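Local atomic coordinates of uroporphyrinogen III synthase (Thermus thermophilus, PDB entry 1WCW), a protein that probably catalyses the ring closure of hydroxymethylbilane, with inversion of its last pyrrole, to give uroporphyrinogen III in the tetrapyrrole pathway. Residues Ser122-Leu127 with Glu147-Glu152; Asp61-Thr66 with Arg103-Ala108. All coordinates share one frame; numbering follows the deposited sequence.

Contact 1 of 2, residues Ser122-Leu127 with Glu147-Glu152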
loop_
_atom_site.group_PDB
_atom_site.type_symbol
_atom_site.label_atom_id
_atom_site.label_comp_id
_atom_site.label_asym_id
_atom_site.label_seq_id
_atom_site.Cartn_x
_atom_site.Cartn_y
_atom_site.Cartn_z
ATOM N N SER A 122 9.295 10.396 3.212
ATOM C CA SER A 122 10.691 9.988 3.144
ATOM C C SER A 122 11.316 10.396 1.821
ATOM O O SER A 122 12.555 10.401 1.705
ATOM C CB SER A 122 10.866 8.467 3.317
ATOM O OG SER A 122 10.332 7.755 2.170
ATOM N N LEU A 123 10.501 10.654 0.784
ATOM C CA LEU A 123 11.031 11.069 -0.522
ATOM C C LEU A 123 11.373 12.554 -0.574
ATOM O O LEU A 123 12.119 12.974 -1.496
ATOM C CB LEU A 123 10.039 10.784 -1.645
ATOM C CG LEU A 123 9.891 9.291 -1.925
ATOM C CD1 LEU A 123 8.784 9.092 -2.925
ATOM C CD2 LEU A 123 11.195 8.625 -2.454
ATOM N N LEU A 124 10.840 13.380 0.336
ATOM C CA LEU A 124 11.178 14.820 0.245
ATOM C C LEU A 124 12.677 15.183 0.038
ATOM O O LEU A 124 13.010 15.976 -0.861
ATOM C CB LEU A 124 10.586 15.538 1.441
ATOM C CG LEU A 124 9.074 15.386 1.518
ATOM C CD1 LEU A 124 8.631 15.979 2.890
ATOM C CD2 LEU A 124 8.337 16.035 0.337
ATOM N N PRO A 125 13.615 14.650 0.853
ATOM C CA PRO A 125 15.054 14.983 0.662
ATOM C C PRO A 125 15.674 14.395 -0.555
ATOM O O PRO A 125 16.815 14.740 -0.961
ATOM C CB PRO A 125 15.696 14.492 1.949
ATOM C CG PRO A 125 14.835 13.288 2.335
ATOM C CD PRO A 125 13.413 13.775 2.042
ATOM N N LEU A 126 14.935 13.501 -1.210
ATOM C CA LEU A 126 15.412 12.838 -2.406
ATOM C C LEU A 126 14.795 13.472 -3.636
ATOM O O LEU A 126 15.119 12.981 -4.745
ATOM C CB LEU A 126 15.030 11.337 -2.332
ATOM C CG LEU A 126 15.393 10.620 -1.046
ATOM C CD1 LEU A 126 14.978 9.109 -1.201
ATOM C CD2 LEU A 126 16.912 10.658 -0.755
ATOM N N LEU A 127 13.879 14.458 -3.499
ATOM C CA LEU A 127 13.247 15.057 -4.666
ATOM C C LEU A 127 14.085 16.244 -5.011
ATOM O O LEU A 127 14.068 17.266 -4.285
ATOM C CB LEU A 127 11.807 15.553 -4.407
ATOM C CG LEU A 127 10.715 14.553 -4.078
ATOM C CD1 LEU A 127 9.409 15.311 -3.812
ATOM C CD2 LEU A 127 10.581 13.560 -5.177
ATOM N N GLU A 147 2.592 14.940 -5.044
ATOM C CA GLU A 147 2.276 15.712 -6.209
ATOM C C GLU A 147 2.569 17.178 -6.072
ATOM O O GLU A 147 3.124 17.806 -6.961
ATOM C CB GLU A 147 0.811 15.518 -6.620
ATOM C CG GLU A 147 0.689 14.191 -7.294
ATOM C CD GLU A 147 -0.371 14.135 -8.409
ATOM O OE1 GLU A 147 -0.505 15.063 -9.255
ATOM O OE2 GLU A 147 -1.067 13.121 -8.476
ATOM N N ASN A 148 2.275 17.693 -4.901
ATOM C CA ASN A 148 2.542 19.072 -4.636
ATOM C C ASN A 148 4.054 19.298 -4.509
ATOM O O ASN A 148 4.587 20.318 -5.023
ATOM C CB ASN A 148 1.795 19.497 -3.371
ATOM C CG ASN A 148 0.325 19.702 -3.634
ATOM O OD1 ASN A 148 -0.042 20.488 -4.501
ATOM N ND2 ASN A 148 -0.524 19.001 -2.897
ATOM N N ALA A 149 4.769 18.386 -3.834
ATOM C CA ALA A 149 6.226 18.574 -3.742
ATOM C C ALA A 149 6.901 18.540 -5.132
ATOM O O ALA A 149 7.804 19.342 -5.403
ATOM C CB ALA A 149 6.818 17.528 -2.868
ATOM N N LEU A 150 6.478 17.669 -6.063
ATOM C CA LEU A 150 7.095 17.636 -7.377
ATOM C C LEU A 150 6.892 18.979 -8.050
ATOM O O LEU A 150 7.829 19.487 -8.705
ATOM C CB LEU A 150 6.489 16.530 -8.234
ATOM C CG LEU A 150 6.987 15.147 -7.822
ATOM C CD1 LEU A 150 6.093 14.136 -8.500
ATOM C CD2 LEU A 150 8.469 14.968 -8.160
ATOM N N ALA A 151 5.700 19.563 -7.907
ATOM C CA ALA A 151 5.453 20.875 -8.538
ATOM C C ALA A 151 6.307 21.948 -7.883
ATOM O O ALA A 151 6.904 22.791 -8.594
ATOM C CB ALA A 151 3.950 21.232 -8.423
ATOM N N GLU A 152 6.424 21.912 -6.558
ATOM C CA GLU A 152 7.268 22.892 -5.843
ATOM C C GLU A 152 8.725 22.779 -6.287
ATOM O O GLU A 152 9.465 23.787 -6.356
ATOM C CB GLU A 152 7.152 22.707 -4.326
ATOM C CG GLU A 152 5.847 23.190 -3.737
ATOM C CD GLU A 152 5.790 22.973 -2.216
ATOM O OE1 GLU A 152 5.949 21.813 -1.738
ATOM O OE2 GLU A 152 5.588 23.969 -1.485
#

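Contact 2 of 2, residues Asp61-Thr66 with Arg103-Ala108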
loop_
_atom_site.group_PDB
_atom_site.type_symbol
_atom_site.label_atom_id
_atom_site.label_comp_id
_atom_site.label_asym_id
_atom_site.label_seq_id
_atom_site.Cartn_x
_atom_site.Cartn_y
_atom_site.Cartn_z
ATOM N N ASP A 61 12.416 13.862 -17.058
ATOM C CA ASP A 61 13.607 14.160 -16.267
ATOM C C ASP A 61 13.690 13.355 -15.015
ATOM O O ASP A 61 14.777 13.029 -14.554
ATOM C CB ASP A 61 13.568 15.653 -15.984
ATOM C CG ASP A 61 13.617 16.416 -17.258
ATOM O OD1 ASP A 61 14.705 16.422 -17.860
ATOM O OD2 ASP A 61 12.542 16.895 -17.715
ATOM N N LEU A 62 12.528 12.996 -14.488
ATOM C CA LEU A 62 12.466 12.247 -13.253
ATOM C C LEU A 62 11.337 11.232 -13.372
ATOM O O LEU A 62 10.287 11.501 -13.967
ATOM C CB LEU A 62 12.208 13.208 -12.087
ATOM C CG LEU A 62 12.231 12.675 -10.665
ATOM C CD1 LEU A 62 12.686 13.824 -9.733
ATOM C CD2 LEU A 62 10.925 12.154 -10.293
ATOM N N PHE A 63 11.578 10.066 -12.807
ATOM C CA PHE A 63 10.579 9.010 -12.731
ATOM C C PHE A 63 10.488 8.567 -11.285
ATOM O O PHE A 63 11.454 8.167 -10.666
ATOM C CB PHE A 63 10.983 7.807 -13.621
ATOM C CG PHE A 63 9.988 6.651 -13.548
ATOM C CD1 PHE A 63 8.717 6.755 -14.135
ATOM C CD2 PHE A 63 10.290 5.504 -12.843
ATOM C CE1 PHE A 63 7.758 5.693 -13.980
ATOM C CE2 PHE A 63 9.361 4.471 -12.706
ATOM C CZ PHE A 63 8.122 4.562 -13.249
ATOM N N LEU A 64 9.291 8.615 -10.731
ATOM C CA LEU A 64 9.036 8.237 -9.366
ATOM C C LEU A 64 8.099 7.008 -9.313
ATOM O O LEU A 64 6.883 7.106 -9.710
ATOM C CB LEU A 64 8.453 9.419 -8.595
ATOM C CG LEU A 64 8.526 9.377 -7.047
ATOM C CD1 LEU A 64 8.188 10.779 -6.570
ATOM C CD2 LEU A 64 7.597 8.349 -6.416
ATOM N N ALA A 65 8.644 5.891 -8.875
ATOM C CA ALA A 65 7.883 4.656 -8.732
ATOM C C ALA A 65 7.405 4.503 -7.298
ATOM O O ALA A 65 8.229 4.607 -6.388
ATOM C CB ALA A 65 8.796 3.446 -9.066
ATOM N N THR A 66 6.132 4.141 -7.132
ATOM C CA THR A 66 5.600 3.932 -5.814
ATOM C C THR A 66 5.397 2.488 -5.498
ATOM O O THR A 66 5.504 2.131 -4.301
ATOM C CB THR A 66 4.274 4.689 -5.606
ATOM O OG1 THR A 66 3.300 4.280 -6.596
ATOM C CG2 THR A 66 4.475 6.202 -5.694
ATOM N N ARG A 103 12.974 -2.917 -5.999
ATOM C CA ARG A 103 13.343 -4.213 -6.519
ATOM C C ARG A 103 12.830 -4.388 -7.948
ATOM O O ARG A 103 13.537 -4.947 -8.808
ATOM C CB ARG A 103 12.738 -5.261 -5.624
ATOM C CG ARG A 103 13.283 -5.325 -4.216
ATOM C CD ARG A 103 12.335 -6.130 -3.286
ATOM N NE ARG A 103 12.728 -5.924 -1.890
ATOM C CZ ARG A 103 12.002 -6.228 -0.821
ATOM N NH1 ARG A 103 10.794 -6.777 -0.958
ATOM N NH2 ARG A 103 12.505 -5.980 0.392
ATOM N N ALA A 104 11.596 -3.924 -8.228
ATOM C CA ALA A 104 11.079 -4.054 -9.580
ATOM C C ALA A 104 11.938 -3.263 -10.550
ATOM O O ALA A 104 12.192 -3.710 -11.638
ATOM C CB ALA A 104 9.649 -3.612 -9.647
ATOM N N LEU A 105 12.380 -2.062 -10.189
ATOM C CA LEU A 105 13.258 -1.307 -11.079
ATOM C C LEU A 105 14.606 -2.038 -11.289
ATOM O O LEU A 105 15.064 -2.123 -12.427
ATOM C CB LEU A 105 13.488 0.100 -10.477
ATOM C CG LEU A 105 12.283 1.075 -10.672
ATOM C CD1 LEU A 105 12.528 2.341 -9.815
ATOM C CD2 LEU A 105 12.139 1.480 -12.152
ATOM N N LYS A 106 15.180 -2.564 -10.209
ATOM C CA LYS A 106 16.461 -3.291 -10.323
ATOM C C LYS A 106 16.297 -4.500 -11.249
ATOM O O LYS A 106 17.138 -4.746 -12.102
ATOM C CB LYS A 106 16.901 -3.744 -8.945
ATOM C CG LYS A 106 17.411 -2.637 -8.096
ATOM C CD LYS A 106 18.901 -2.488 -8.231
ATOM C CE LYS A 106 19.429 -1.464 -7.221
ATOM N NZ LYS A 106 20.947 -1.401 -7.130
ATOM N N GLU A 107 15.209 -5.250 -11.098
ATOM C CA GLU A 107 14.953 -6.426 -11.944
ATOM C C GLU A 107 14.779 -6.040 -13.412
ATOM O O GLU A 107 15.025 -6.835 -14.304
ATOM C CB GLU A 107 13.760 -7.200 -11.418
ATOM C CG GLU A 107 14.074 -7.954 -10.103
ATOM C CD GLU A 107 12.832 -8.598 -9.427
ATOM O OE1 GLU A 107 13.015 -9.299 -8.386
ATOM O OE2 GLU A 107 11.680 -8.410 -9.916
ATOM N N ALA A 108 14.335 -4.816 -13.691
ATOM C CA ALA A 108 14.179 -4.357 -15.063
ATOM C C ALA A 108 15.487 -3.765 -15.635
ATOM O O ALA A 108 15.509 -3.319 -16.763
ATOM C CB ALA A 108 13.041 -3.288 -15.112
#

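Contact 1 of 2, residues Ser122-Leu127 with Glu147-Glu152
Ala149 puts its single methyl between two leucines of the 3-10 turn and loop that follow helix 120-123, and the contact is built round that methyl. Leu127 comes closest: its CD1 sits 3.5 Å from Ala149 CB, a snug methyl-to-methyl approach. Leu124, three residues earlier and one turn back, reaches the same carbon with one branch, CD2 lying 3.8 Å from Ala149 CB. The CB of Leu124 does not aim at the helix; chi1 of -59° swings CG beside the backbone N, and while CD1 continues the extended line, the other branch, CD2, turns to Ala149.

The second apolar meeting is between branched side chains. Leu127 divides its work, CD1 going to Ala149 and CD2 to Leu150, whose own CD2 lies 3.9 Å away from Leu127 CD2. The two leucines cross at about a right angle, so they meet through one methyl each instead of lying alongside one another.

Between the segments the contacts are wholly apolar; the hydrogen bonds lie within each backbone and at Arg153. A short 3-10 segment at 124-126 keeps the two contacting leucines one turn apart, with Leu127 N donating to Leu124 O at 3.2 Å. The Arg153 guanidinium donates through NE to Leu127 O and through NH2 to Leu124 O, two hydrogen bonds that hold these carbonyls to the residue just after helix 144-152.

Leu145 and Leu146, earlier in helix 144-152, carry the packing on to Leu124 and Leu123. On the sheet side, Leu127 rests on Leu95 of strand 93-96, while Leu150 lies against Ala134 of strand 132-137 and Val157 of strand 155-167, so both segments cover one face of the mixed sheet.

Contact 2 of 2, residues Asp61-Thr66 with Arg103-Ala108
The Phe63 ring is the one flat group in the contact, and Leu105 approaches it obliquely, CD2 lying 4.1 Å from Phe63 CE2. Other neighbours of this side chain are Leu74 of helix 68-80 and Ala135 of strand 132-137. With CG anti to the backbone N (chi1 178°), the ring is carried out from strand 62-65 to where the leucine can touch it.

Two residues along the strand, Ala65 faces the same way and receives the other branch of the fork, Leu105 CD1 lying 4.0 Å from Ala65 CB. Leu105 therefore straddles the two strand residues whose side chains point to the helix, with one methyl for each, and it is the whole of the helix's share in the contact. Leu64, between them, points its CB to the other side of the sheet. Val71 of helix 68-80 also packs on Ala65, and Glu107 in the helix that bears Leu105 forms a salt bridge with Arg72, which joins the two helices over this face.

With three buried hydrocarbon side chains meeting at two points, the contact rests on van der Waals packing and the exclusion of water. The touching atoms themselves offer nothing directional; polar restraint comes from Glu107 with Arg72, outside the apolar contact.

Of the four segments, the one on strand 62-65 comes first along the chain, and helix 99-107 returns to it after helices 68-80 and 86-91 and strand 93-96, closing the loop of contact 2. The chain then passes through strand 114-115 to helix 120-123; after strand 132-137, helix 144-152 comes back to close contact 1. The two loops follow in series, neither nested nor crossed. They lie on opposite faces of the mixed sheet, their centres about 16 Å apart. Leu64 joins them through the sheet: its CD2 lies 3.8 Å from Leu123 CD1, and its CD1 is 3.9 Å from Leu127 CD2. Helices thus sandwich this parallel part of the sheet.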